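Long-range contacts in enone reductase CLA-ER (Lactobacillus plantarum, PDB 4QLY), which probably uses FMN and NADH to reduce the carbon-carbon double bond of enone fatty acids, a step in the saturation of polyunsaturated fatty acids: residues 23-28 with 201-206; 96-101 with 185-190; 162-167 with 194-199. All blocks are in the same frame, centred on the assembly; numbering follows the deposited sequence.

Interaction 1 of 3, residues 23-28 with 201-206. With FMN (flavin mononucleotide), chain E.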
loop_
_atom_site.group_PDB
_atom_site.type_symbol
_atom_site.label_atom_id
_atom_site.label_comp_id
_atom_site.label_asym_id
_atom_site.label_seq_id
_atom_site.Cartn_x
_atom_site.Cartn_y
_atom_site.Cartn_z
ATOM N N HIS A 23 15.885 -0.521 0.208
ATOM C CA HIS A 23 15.933 -0.952 -1.190
ATOM C C HIS A 23 15.444 -2.389 -1.298
ATOM O O HIS A 23 15.340 -3.089 -0.295
ATOM C CB HIS A 23 17.351 -0.841 -1.772
ATOM C CG HIS A 23 18.083 0.382 -1.323
ATOM N ND1 HIS A 23 17.922 1.610 -1.930
ATOM C CD2 HIS A 23 18.968 0.570 -0.317
ATOM C CE1 HIS A 23 18.674 2.503 -1.311
ATOM N NE2 HIS A 23 19.311 1.901 -0.322
ATOM N N SER A 24 15.122 -2.810 -2.514
ATOM C CA SER A 24 14.809 -4.198 -2.758
ATOM C C SER A 24 16.088 -5.030 -2.725
ATOM O O SER A 24 16.932 -4.957 -3.641
ATOM C CB SER A 24 14.096 -4.372 -4.095
ATOM O OG SER A 24 12.773 -3.883 -4.007
ATOM N N VAL A 25 16.244 -5.791 -1.651
ATOM C CA VAL A 25 17.344 -6.758 -1.556
ATOM C C VAL A 25 16.882 -8.078 -2.148
ATOM O O VAL A 25 15.803 -8.566 -1.805
ATOM C CB VAL A 25 17.793 -6.952 -0.103
ATOM C CG1 VAL A 25 18.765 -8.105 0.010
ATOM C CG2 VAL A 25 18.404 -5.651 0.426
ATOM N N ARG A 26 17.669 -8.655 -3.047
ATOM C CA ARG A 26 17.191 -9.821 -3.781
ATOM C C ARG A 26 18.090 -11.037 -3.581
ATOM O O ARG A 26 17.805 -12.127 -4.068
ATOM C CB ARG A 26 17.061 -9.495 -5.267
ATOM C CG ARG A 26 16.045 -8.401 -5.583
ATOM C CD ARG A 26 15.905 -8.175 -7.092
ATOM N NE ARG A 26 14.819 -7.239 -7.389
ATOM C CZ ARG A 26 14.962 -5.914 -7.460
ATOM N NH1 ARG A 26 16.148 -5.360 -7.262
ATOM N NH2 ARG A 26 13.908 -5.138 -7.718
ATOM N N GLN A 27 19.177 -10.831 -2.853
ATOM C CA GLN A 27 20.094 -11.899 -2.517
ATOM C C GLN A 27 20.277 -11.923 -1.023
ATOM O O GLN A 27 20.839 -10.993 -0.449
ATOM C CB GLN A 27 21.439 -11.714 -3.228
ATOM C CG GLN A 27 21.384 -11.954 -4.725
ATOM C CD GLN A 27 21.028 -13.396 -5.067
ATOM O OE1 GLN A 27 21.078 -14.285 -4.208
ATOM N NE2 GLN A 27 20.681 -13.641 -6.328
ATOM N N PHE A 28 19.779 -12.982 -0.393
ATOM C CA PHE A 28 19.835 -13.101 1.058
ATOM C C PHE A 28 20.857 -14.165 1.479
ATOM O O PHE A 28 21.206 -15.041 0.692
ATOM C CB PHE A 28 18.440 -13.440 1.618
ATOM C CG PHE A 28 17.375 -12.463 1.200
ATOM C CD1 PHE A 28 17.267 -11.224 1.824
ATOM C CD2 PHE A 28 16.512 -12.763 0.163
ATOM C CE1 PHE A 28 16.301 -10.302 1.435
ATOM C CE2 PHE A 28 15.545 -11.838 -0.240
ATOM C CZ PHE A 28 15.441 -10.613 0.405
ATOM N N GLN A 201 23.878 -9.322 -0.574
ATOM C CA GLN A 201 24.407 -8.584 -1.724
ATOM C C GLN A 201 23.816 -7.189 -1.794
ATOM O O GLN A 201 22.640 -6.981 -1.468
ATOM C CB GLN A 201 24.133 -9.342 -3.033
ATOM C CG GLN A 201 24.717 -8.687 -4.282
ATOM C CD GLN A 201 24.472 -9.487 -5.565
ATOM O OE1 GLN A 201 24.883 -10.647 -5.680
ATOM N NE2 GLN A 201 23.820 -8.855 -6.543
ATOM N N GLU A 202 24.650 -6.236 -2.203
ATOM C CA GLU A 202 24.236 -4.855 -2.375
ATOM C C GLU A 202 23.058 -4.796 -3.336
ATOM O O GLU A 202 23.114 -5.368 -4.426
ATOM C CB GLU A 202 25.403 -4.014 -2.895
ATOM C CG GLU A 202 25.183 -2.516 -2.841
ATOM C CD GLU A 202 25.438 -1.941 -1.460
ATOM O OE1 GLU A 202 25.642 -2.729 -0.508
ATOM O OE2 GLU A 202 25.441 -0.695 -1.331
ATOM N N PRO A 203 21.970 -4.131 -2.922
ATOM C CA PRO A 203 20.793 -4.054 -3.793
ATOM C C PRO A 203 21.038 -3.155 -5.005
ATOM O O PRO A 203 21.804 -2.186 -4.911
ATOM C CB PRO A 203 19.716 -3.473 -2.875
ATOM C CG PRO A 203 20.467 -2.707 -1.836
ATOM C CD PRO A 203 21.780 -3.415 -1.649
ATOM N N LEU A 204 20.414 -3.493 -6.132
ATOM C CA LEU A 204 20.464 -2.649 -7.327
ATOM C C LEU A 204 20.017 -1.231 -6.989
ATOM O O LEU A 204 18.972 -1.037 -6.355
ATOM C CB LEU A 204 19.578 -3.224 -8.443
ATOM C CG LEU A 204 20.082 -4.396 -9.301
ATOM C CD1 LEU A 204 20.433 -5.615 -8.466
ATOM C CD2 LEU A 204 19.061 -4.762 -10.377
ATOM N N HIS A 205 20.802 -0.237 -7.392
ATOM C CA HIS A 205 20.449 1.148 -7.093
ATOM C C HIS A 205 19.307 1.592 -7.995
ATOM O O HIS A 205 19.206 1.144 -9.141
ATOM C CB HIS A 205 21.654 2.079 -7.262
ATOM C CG HIS A 205 21.357 3.514 -6.937
ATOM N ND1 HIS A 205 21.006 3.935 -5.670
ATOM C CD2 HIS A 205 21.335 4.620 -7.719
ATOM C CE1 HIS A 205 20.799 5.241 -5.684
ATOM N NE2 HIS A 205 20.992 5.681 -6.916
ATOM N N THR A 206 18.432 2.448 -7.474
ATOM C CA THR A 206 17.378 3.025 -8.301
ATOM C C THR A 206 17.242 4.527 -8.046
ATOM O O THR A 206 17.736 5.071 -7.051
ATOM C CB THR A 206 15.974 2.351 -8.072
ATOM O OG1 THR A 206 15.566 2.499 -6.710
ATOM C CG2 THR A 206 15.981 0.862 -8.441
HETATM N N1 FMN E . 11.178 -6.847 -7.895
HETATM C C2 FMN E . 11.543 -8.012 -8.550
HETATM O O2 FMN E . 12.729 -8.281 -8.676
HETATM N N3 FMN E . 10.601 -8.875 -9.064
HETATM C C4 FMN E . 9.262 -8.588 -8.923
HETATM O O4 FMN E . 8.406 -9.364 -9.376
HETATM C C4A FMN E . 8.891 -7.418 -8.262
HETATM N N5 FMN E . 7.555 -7.127 -8.111
HETATM C C5A FMN E . 7.169 -5.992 -7.436
HETATM C C6 FMN E . 5.811 -5.762 -7.289
HETATM C C7 FMN E . 5.375 -4.635 -6.621
HETATM C C7M FMN E . 3.902 -4.384 -6.481
HETATM C C8 FMN E . 6.295 -3.746 -6.089
HETATM C C8M FMN E . 5.778 -2.529 -5.367
HETATM C C9 FMN E . 7.667 -3.981 -6.230
HETATM C C9A FMN E . 8.118 -5.116 -6.910
HETATM N N10 FMN E . 9.479 -5.398 -7.076
HETATM C C10 FMN E . 9.847 -6.548 -7.745
HETATM C "C1'" FMN E . 10.573 -4.494 -6.549
HETATM C "C2'" FMN E . 10.759 -3.254 -7.472
HETATM O "O2'" FMN E . 11.444 -3.552 -8.673
HETATM C "C3'" FMN E . 11.529 -2.116 -6.804
HETATM O "O3'" FMN E . 10.780 -1.701 -5.690
HETATM C "C4'" FMN E . 11.749 -0.869 -7.689
HETATM O "O4'" FMN E . 12.624 -1.119 -8.766
HETATM C "C5'" FMN E . 12.349 0.233 -6.829
HETATM O "O5'" FMN E . 13.553 -0.263 -6.294
HETATM P P FMN E . 13.838 -0.271 -4.713
HETATM O O1P FMN E . 15.156 -0.963 -4.454
HETATM O O2P FMN E . 13.853 1.118 -4.128
HETATM O O3P FMN E . 12.745 -1.105 -4.046
HETATM O O HOH W 1 17.236 0.809 -4.808
HETATM O O HOH W 2 18.579 -5.667 -5.585
HETATM O O HOH W 3 16.550 -2.306 -6.339
HETATM O O HOH W 4 20.519 -7.979 -3.612
#
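Pro203 makes the tight part of this contact. Pro203 CB sits 3.2 Å from the carbonyl oxygen of Ser24, and Pro203 CG lies 3.6 Å from His23 CB, the two side chains crossing at a slant. Val25 CG2 adds a looser apolar touch on Pro203 CB. The Gln27-Gln201 end is more open to solvent. There the two side chains lie side by side, CB to CB, and the bond from Gln201 N to Gln27 O is weak at 3.5 Å. Waters fill in along the contact. One at this loose end accepts from Arg26 N and donates to Gln201 O. A second accepts hydrogen bonds from Leu204 N and Arg26 NH1 and donates one to Ser24 O. Another, which accepts from Arg26 NH1, donates to Leu204 O and to FMN O1P.

The flavin side is held directly. Ser24 N points almost straight at FMN O1P (2.7 Å, 174°), and Ser24 OG donates to FMN O3P. The Arg26 chain runs extended from CG to NE. Arg26 NE donates to FMN O2 at 2.7 Å, and Arg26 NH2 reaches FMN N1 at 3.2 Å in the guanidinium plane. Arg22 and Arg208 also bond the cofactor. One short loop thus serves both phosphate and pyrimidine edge, in the FMN site of the nitroreductase family.

Interaction 2 of 3, residues 96-101 with 185-190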
loop_
_atom_site.group_PDB
_atom_site.type_symbol
_atom_site.label_atom_id
_atom_site.label_comp_id
_atom_site.label_asym_id
_atom_site.label_seq_id
_atom_site.Cartn_x
_atom_site.Cartn_y
_atom_site.Cartn_z
ATOM N N ASP A 96 -8.435 -11.060 1.163
ATOM C CA ASP A 96 -9.669 -11.785 1.480
ATOM C C ASP A 96 -10.883 -11.000 1.018
ATOM O O ASP A 96 -11.272 -10.041 1.674
ATOM C CB ASP A 96 -9.746 -12.045 2.987
ATOM C CG ASP A 96 -11.001 -12.812 3.407
ATOM O OD1 ASP A 96 -11.843 -13.193 2.562
ATOM O OD2 ASP A 96 -11.120 -13.048 4.616
ATOM N N THR A 97 -11.487 -11.399 -0.101
ATOM C CA THR A 97 -12.633 -10.659 -0.624
ATOM C C THR A 97 -13.939 -10.980 0.106
ATOM O O THR A 97 -14.992 -10.463 -0.263
ATOM C CB THR A 97 -12.849 -10.911 -2.133
ATOM O OG1 THR A 97 -13.145 -12.286 -2.357
ATOM C CG2 THR A 97 -11.614 -10.509 -2.938
ATOM N N GLN A 98 -13.863 -11.821 1.136
ATOM C CA GLN A 98 -15.000 -12.067 2.029
ATOM C C GLN A 98 -14.751 -11.525 3.445
ATOM O O GLN A 98 -15.426 -11.934 4.404
ATOM C CB GLN A 98 -15.314 -13.572 2.110
ATOM C CG GLN A 98 -15.923 -14.156 0.837
ATOM C CD GLN A 98 -15.953 -15.684 0.862
ATOM O OE1 GLN A 98 -16.192 -16.292 1.901
ATOM N NE2 GLN A 98 -15.702 -16.300 -0.284
ATOM N N SER A 99 -13.787 -10.613 3.581
ATOM C CA SER A 99 -13.399 -10.109 4.903
ATOM C C SER A 99 -14.538 -9.397 5.616
ATOM O O SER A 99 -14.513 -9.250 6.828
ATOM C CB SER A 99 -12.211 -9.149 4.802
ATOM O OG SER A 99 -12.590 -7.947 4.157
ATOM N N HIS A 100 -15.533 -8.944 4.869
ATOM C CA HIS A 100 -16.645 -8.246 5.489
ATOM C C HIS A 100 -17.520 -9.232 6.262
ATOM O O HIS A 100 -18.117 -8.878 7.278
ATOM C CB HIS A 100 -17.461 -7.483 4.445
ATOM C CG HIS A 100 -17.736 -8.257 3.191
ATOM N ND1 HIS A 100 -16.775 -8.486 2.230
ATOM C CD2 HIS A 100 -18.878 -8.812 2.719
ATOM C CE1 HIS A 100 -17.303 -9.173 1.232
ATOM N NE2 HIS A 100 -18.579 -9.379 1.502
ATOM N N TYR A 101 -17.569 -10.470 5.785
ATOM C CA TYR A 101 -18.298 -11.530 6.483
ATOM C C TYR A 101 -17.558 -11.980 7.733
ATOM O O TYR A 101 -18.185 -12.315 8.737
ATOM C CB TYR A 101 -18.546 -12.713 5.547
ATOM C CG TYR A 101 -19.534 -12.363 4.460
ATOM C CD1 TYR A 101 -20.703 -11.663 4.756
ATOM C CD2 TYR A 101 -19.284 -12.688 3.137
ATOM C CE1 TYR A 101 -21.605 -11.317 3.756
ATOM C CE2 TYR A 101 -20.173 -12.349 2.138
ATOM C CZ TYR A 101 -21.332 -11.673 2.452
ATOM O OH TYR A 101 -22.207 -11.342 1.447
ATOM N N PRO A 185 -9.655 -20.230 -4.186
ATOM C CA PRO A 185 -9.518 -19.277 -5.294
ATOM C C PRO A 185 -10.772 -18.432 -5.535
ATOM O O PRO A 185 -10.668 -17.397 -6.188
ATOM C CB PRO A 185 -9.211 -20.178 -6.498
ATOM C CG PRO A 185 -9.774 -21.495 -6.147
ATOM C CD PRO A 185 -9.660 -21.628 -4.651
ATOM N N LYS A 186 -11.925 -18.836 -5.013
ATOM C CA LYS A 186 -13.108 -18.002 -5.181
ATOM C C LYS A 186 -13.050 -16.822 -4.195
ATOM O O LYS A 186 -13.686 -15.796 -4.405
ATOM C CB LYS A 186 -14.402 -18.834 -5.018
ATOM C CG LYS A 186 -14.816 -19.182 -3.588
ATOM C CD LYS A 186 -15.775 -20.370 -3.527
ATOM C CE LYS A 186 -15.381 -21.424 -2.486
ATOM N NZ LYS A 186 -16.229 -22.640 -2.509
ATOM N N ARG A 187 -12.241 -16.959 -3.151
ATOM C CA ARG A 187 -12.224 -15.990 -2.063
ATOM C C ARG A 187 -11.006 -15.048 -2.048
ATOM O O ARG A 187 -11.157 -13.837 -1.850
ATOM C CB ARG A 187 -12.315 -16.736 -0.729
ATOM C CG ARG A 187 -12.253 -15.848 0.499
ATOM C CD ARG A 187 -12.505 -16.665 1.750
ATOM N NE ARG A 187 -12.279 -15.892 2.965
ATOM C CZ ARG A 187 -12.503 -16.357 4.188
ATOM N NH1 ARG A 187 -12.957 -17.597 4.347
ATOM N NH2 ARG A 187 -12.271 -15.591 5.249
ATOM N N TYR A 188 -9.811 -15.589 -2.255
ATOM C CA TYR A 188 -8.583 -14.802 -2.105
ATOM C C TYR A 188 -7.965 -14.346 -3.435
ATOM O O TYR A 188 -7.876 -15.113 -4.393
ATOM C CB TYR A 188 -7.544 -15.605 -1.318
ATOM C CG TYR A 188 -7.976 -15.990 0.081
ATOM C CD1 TYR A 188 -7.763 -15.130 1.157
ATOM C CD2 TYR A 188 -8.595 -17.213 0.329
ATOM C CE1 TYR A 188 -8.162 -15.478 2.442
ATOM C CE2 TYR A 188 -8.994 -17.565 1.605
ATOM C CZ TYR A 188 -8.774 -16.698 2.654
ATOM O OH TYR A 188 -9.168 -17.045 3.917
ATOM N N VAL A 189 -7.530 -13.090 -3.476
ATOM C CA VAL A 189 -6.827 -12.559 -4.635
ATOM C C VAL A 189 -5.336 -12.413 -4.310
ATOM O O VAL A 189 -4.972 -11.851 -3.278
ATOM C CB VAL A 189 -7.435 -11.196 -5.098
ATOM C CG1 VAL A 189 -7.613 -10.238 -3.935
ATOM C CG2 VAL A 189 -6.582 -10.552 -6.184
ATOM N N PRO A 190 -4.463 -12.937 -5.184
ATOM C CA PRO A 190 -3.018 -12.823 -4.973
ATOM C C PRO A 190 -2.520 -11.395 -5.222
ATOM O O PRO A 190 -2.885 -10.780 -6.225
ATOM C CB PRO A 190 -2.448 -13.799 -6.004
ATOM C CG PRO A 190 -3.438 -13.742 -7.127
ATOM C CD PRO A 190 -4.776 -13.642 -6.443
HETATM O O HOH W 5 -15.362 -14.647 -2.831
#
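Asp96 and Tyr188 form an antiparallel, non-hydrogen-bonded pair where strands 89-96 and 188-197 of the central sheet meet. Asp96 also starts a type I turn and an Asx turn that lead into helix 99-113. Arg187 stretches across the turn with its whole chain extended, CG anti to the backbone N (chi1 178°). This brings the guanidinium side-on to the Asp96 carboxylate. Arg187 NE bonds Asp96 OD1 at 2.8 Å and Arg187 NH2 bonds Asp96 OD2 at 2.9 Å, a two-nitrogen salt bridge. The carboxylate and guanidinium planes are 41° apart, so Arg187 NE meets Asp96 OD1 from above the carboxylate plane, while NH2 meets OD2 on its syn side. OD1 has a second donor, Gln98 N, on the opposite face to NE. These three bonds should fix the rotation of the Asp96 group.

Tyr188 OH lies over the centre of one face of the guanidinium. The Asp96 CB rests 3.8 Å from Tyr188 CE1. Gln98 crosses the Arg187 chain at about a right angle, with Gln98 NE2 3.4 Å from Arg187 CB. A water bridges Gln98 NE2, Thr97 OG1 and Lys186 O.

In Thr97 the hydroxyl stands between the backbone N and the carbonyl carbon (chi1 63°), on the Arg187 side. Arg187 O therefore accepts two hydrogen bonds from one residue, from Thr97 N at 3.0 Å and Thr97 OG1 at 2.6 Å.

Interaction 3 of 3, residues 162-167 with 194-199. With FMN (flavin mononucleotide), chain E.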
loop_
_atom_site.group_PDB
_atom_site.type_symbol
_atom_site.label_atom_id
_atom_site.label_comp_id
_atom_site.label_asym_id
_atom_site.label_seq_id
_atom_site.Cartn_x
_atom_site.Cartn_y
_atom_site.Cartn_z
ATOM N N HIS A 162 13.685 -4.764 12.122
ATOM C CA HIS A 162 14.129 -5.944 12.843
ATOM C C HIS A 162 15.560 -6.324 12.478
ATOM O O HIS A 162 16.073 -7.337 12.945
ATOM C CB HIS A 162 13.179 -7.106 12.574
ATOM C CG HIS A 162 11.954 -7.093 13.439
ATOM N ND1 HIS A 162 11.652 -8.119 14.309
ATOM C CD2 HIS A 162 10.967 -6.176 13.581
ATOM C CE1 HIS A 162 10.528 -7.840 14.944
ATOM N NE2 HIS A 162 10.090 -6.667 14.521
ATOM N N GLY A 163 16.206 -5.520 11.636
ATOM C CA GLY A 163 17.580 -5.811 11.246
ATOM C C GLY A 163 17.720 -6.685 10.011
ATOM O O GLY A 163 18.805 -7.187 9.705
ATOM N N TYR A 164 16.623 -6.870 9.283
ATOM C CA TYR A 164 16.667 -7.642 8.044
ATOM C C TYR A 164 16.464 -6.744 6.824
ATOM O O TYR A 164 16.514 -5.524 6.932
ATOM C CB TYR A 164 15.606 -8.736 8.066
ATOM C CG TYR A 164 15.726 -9.676 9.247
ATOM C CD1 TYR A 164 16.802 -10.552 9.354
ATOM C CD2 TYR A 164 14.759 -9.697 10.250
ATOM C CE1 TYR A 164 16.914 -11.422 10.423
ATOM C CE2 TYR A 164 14.864 -10.568 11.327
ATOM C CZ TYR A 164 15.947 -11.429 11.404
ATOM O OH TYR A 164 16.067 -12.307 12.459
ATOM N N ASP A 165 16.244 -7.365 5.671
ATOM C CA ASP A 165 15.896 -6.649 4.450
ATOM C C ASP A 165 14.901 -7.485 3.678
ATOM O O ASP A 165 14.602 -8.623 4.062
ATOM C CB ASP A 165 17.132 -6.342 3.592
ATOM C CG ASP A 165 17.800 -5.044 3.990
ATOM O OD1 ASP A 165 17.228 -3.953 3.719
ATOM O OD2 ASP A 165 18.892 -5.112 4.593
ATOM N N ALA A 166 14.380 -6.923 2.599
ATOM C CA ALA A 166 13.235 -7.520 1.944
ATOM C C ALA A 166 13.081 -7.097 0.506
ATOM O O ALA A 166 13.693 -6.128 0.036
ATOM C CB ALA A 166 11.942 -7.188 2.721
ATOM N N ASN A 167 12.246 -7.856 -0.187
ATOM C CA ASN A 167 11.868 -7.553 -1.548
ATOM C C ASN A 167 10.413 -7.909 -1.776
ATOM O O ASN A 167 10.005 -9.046 -1.503
ATOM C CB ASN A 167 12.736 -8.305 -2.544
ATOM C CG ASN A 167 12.194 -8.204 -3.953
ATOM O OD1 ASN A 167 11.943 -9.215 -4.610
ATOM N ND2 ASN A 167 11.963 -6.972 -4.412
ATOM N N ILE A 194 6.502 -11.073 -0.130
ATOM C CA ILE A 194 7.520 -10.306 0.577
ATOM C C ILE A 194 8.636 -11.257 1.036
ATOM O O ILE A 194 8.491 -11.962 2.045
ATOM C CB ILE A 194 6.966 -9.567 1.805
ATOM C CG1 ILE A 194 5.744 -8.689 1.460
ATOM C CG2 ILE A 194 8.079 -8.752 2.470
ATOM C CD1 ILE A 194 6.071 -7.455 0.597
ATOM N N ALA A 195 9.728 -11.294 0.272
ATOM C CA ALA A 195 10.886 -12.101 0.626
ATOM C C ALA A 195 11.677 -11.384 1.694
ATOM O O ALA A 195 11.988 -10.208 1.547
ATOM C CB ALA A 195 11.762 -12.362 -0.602
ATOM N N ILE A 196 12.009 -12.085 2.762
ATOM C CA ILE A 196 12.705 -11.465 3.883
ATOM C C ILE A 196 13.972 -12.238 4.247
ATOM O O ILE A 196 13.980 -13.481 4.261
ATOM C CB ILE A 196 11.805 -11.381 5.127
ATOM C CG1 ILE A 196 10.464 -10.739 4.770
ATOM C CG2 ILE A 196 12.510 -10.630 6.248
ATOM C CD1 ILE A 196 9.543 -10.557 5.963
ATOM N N GLY A 197 15.041 -11.508 4.543
ATOM C CA GLY A 197 16.283 -12.140 4.941
ATOM C C GLY A 197 17.358 -11.154 5.337
ATOM O O GLY A 197 17.144 -9.945 5.317
ATOM N N LYS A 198 18.524 -11.677 5.706
ATOM C CA LYS A 198 19.704 -10.847 5.909
ATOM C C LYS A 198 20.348 -10.596 4.539
ATOM O O LYS A 198 20.607 -11.534 3.784
ATOM C CB LYS A 198 20.691 -11.523 6.871
ATOM C CG LYS A 198 21.560 -10.570 7.694
ATOM C CD LYS A 198 20.737 -9.840 8.741
ATOM C CE LYS A 198 21.618 -9.174 9.793
ATOM N NZ LYS A 198 20.828 -8.745 10.991
ATOM N N ALA A 199 20.572 -9.329 4.203
ATOM C CA ALA A 199 21.154 -8.990 2.908
ATOM C C ALA A 199 22.523 -9.648 2.716
ATOM O O ALA A 199 23.409 -9.491 3.551
ATOM C CB ALA A 199 21.271 -7.480 2.766
HETATM N N1 FMN E . 11.178 -6.847 -7.895
HETATM C C2 FMN E . 11.543 -8.012 -8.550
HETATM O O2 FMN E . 12.729 -8.281 -8.676
HETATM N N3 FMN E . 10.601 -8.875 -9.064
HETATM C C4 FMN E . 9.262 -8.588 -8.923
HETATM O O4 FMN E . 8.406 -9.364 -9.376
HETATM C C4A FMN E . 8.891 -7.418 -8.262
HETATM N N5 FMN E . 7.555 -7.127 -8.111
HETATM C C5A FMN E . 7.169 -5.992 -7.436
HETATM C C6 FMN E . 5.811 -5.762 -7.289
HETATM C C7 FMN E . 5.375 -4.635 -6.621
HETATM C C7M FMN E . 3.902 -4.384 -6.481
HETATM C C8 FMN E . 6.295 -3.746 -6.089
HETATM C C8M FMN E . 5.778 -2.529 -5.367
HETATM C C9 FMN E . 7.667 -3.981 -6.230
HETATM C C9A FMN E . 8.118 -5.116 -6.910
HETATM N N10 FMN E . 9.479 -5.398 -7.076
HETATM C C10 FMN E . 9.847 -6.548 -7.745
HETATM C "C1'" FMN E . 10.573 -4.494 -6.549
HETATM C "C2'" FMN E . 10.759 -3.254 -7.472
HETATM O "O2'" FMN E . 11.444 -3.552 -8.673
HETATM C "C3'" FMN E . 11.529 -2.116 -6.804
HETATM O "O3'" FMN E . 10.780 -1.701 -5.690
HETATM C "C4'" FMN E . 11.749 -0.869 -7.689
HETATM O "O4'" FMN E . 12.624 -1.119 -8.766
HETATM C "C5'" FMN E . 12.349 0.233 -6.829
HETATM O "O5'" FMN E . 13.553 -0.263 -6.294
HETATM P P FMN E . 13.838 -0.271 -4.713
HETATM O O1P FMN E . 15.156 -0.963 -4.454
HETATM O O2P FMN E . 13.853 1.118 -4.128
HETATM O O3P FMN E . 12.745 -1.105 -4.046
#
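Ala166 and Ile196 face each other in an antiparallel ladder between strand 165-169, an outermost strand of the sheet within this chain, and strand 188-197. The axes of segments 165-167 and 194-197 approach to 4.6 Å. Ala166 forms a small bump. Ala166 CB lies against the Ala195 carbonyl oxygen and meets Ile194 CG2 at 4.2 Å. The larger Ile194 and Ile196 flank it, and helix 137-161 covers this side through Leu155, Leu156 and Ala159. Ala166 and Ile196 are a non-hydrogen-bonded pair, with CA atoms 4.4 Å apart.

Gly197 puts no side chain beside Asp165. Paired bonds link these two residues in both directions, and a second such pair joins Asn167 to Ala195. On the face of Asp165 and Asn167, the small Ala195 packs against Phe28. Asp165 OD1 turns to Arg160 in a salt bridge, while its OD2 lies near the methyl of Ala199. Asn167 CG is anti to the backbone N (chi1 169°), and Asn167 ND2 comes within 3.6 Å of FMN C1'. Gln83 bonds Asn167 OD1.

Beyond the ladder the Tyr164 ring lies across the Lys198 chain. That chain bends at chi2 (70°), and Lys198 CD touches Tyr164 CD1. Tyr164 OH goes on to Glu38. Gly163 closes the preceding helix in a Schellman motif, and the Lys198 chain ends there, with Lys198 NZ bonding Gly163 O at 2.9 Å.

Interactions 1 and 3 are neighbours on one side of the chain's centre, about 10 Å apart between centres. They join directly: Val25 N probably bonds Ala166 O, and the flavin is touched by both. Interaction 2 lies on the opposite side, about 32 Å from interaction 1 and 27 Å from interaction 3, centre to centre. Interactions 2 and 3 both use strand 188-197: 185-190 runs into its start and 194-199 holds its last residues. Along the chain, interactions 2 and 3 are nested inside the loop closed by interaction 1, and their segments alternate. The four-stranded sheet thus carries the flavin-side loops at one end and the turn into helix 99-113 at the other.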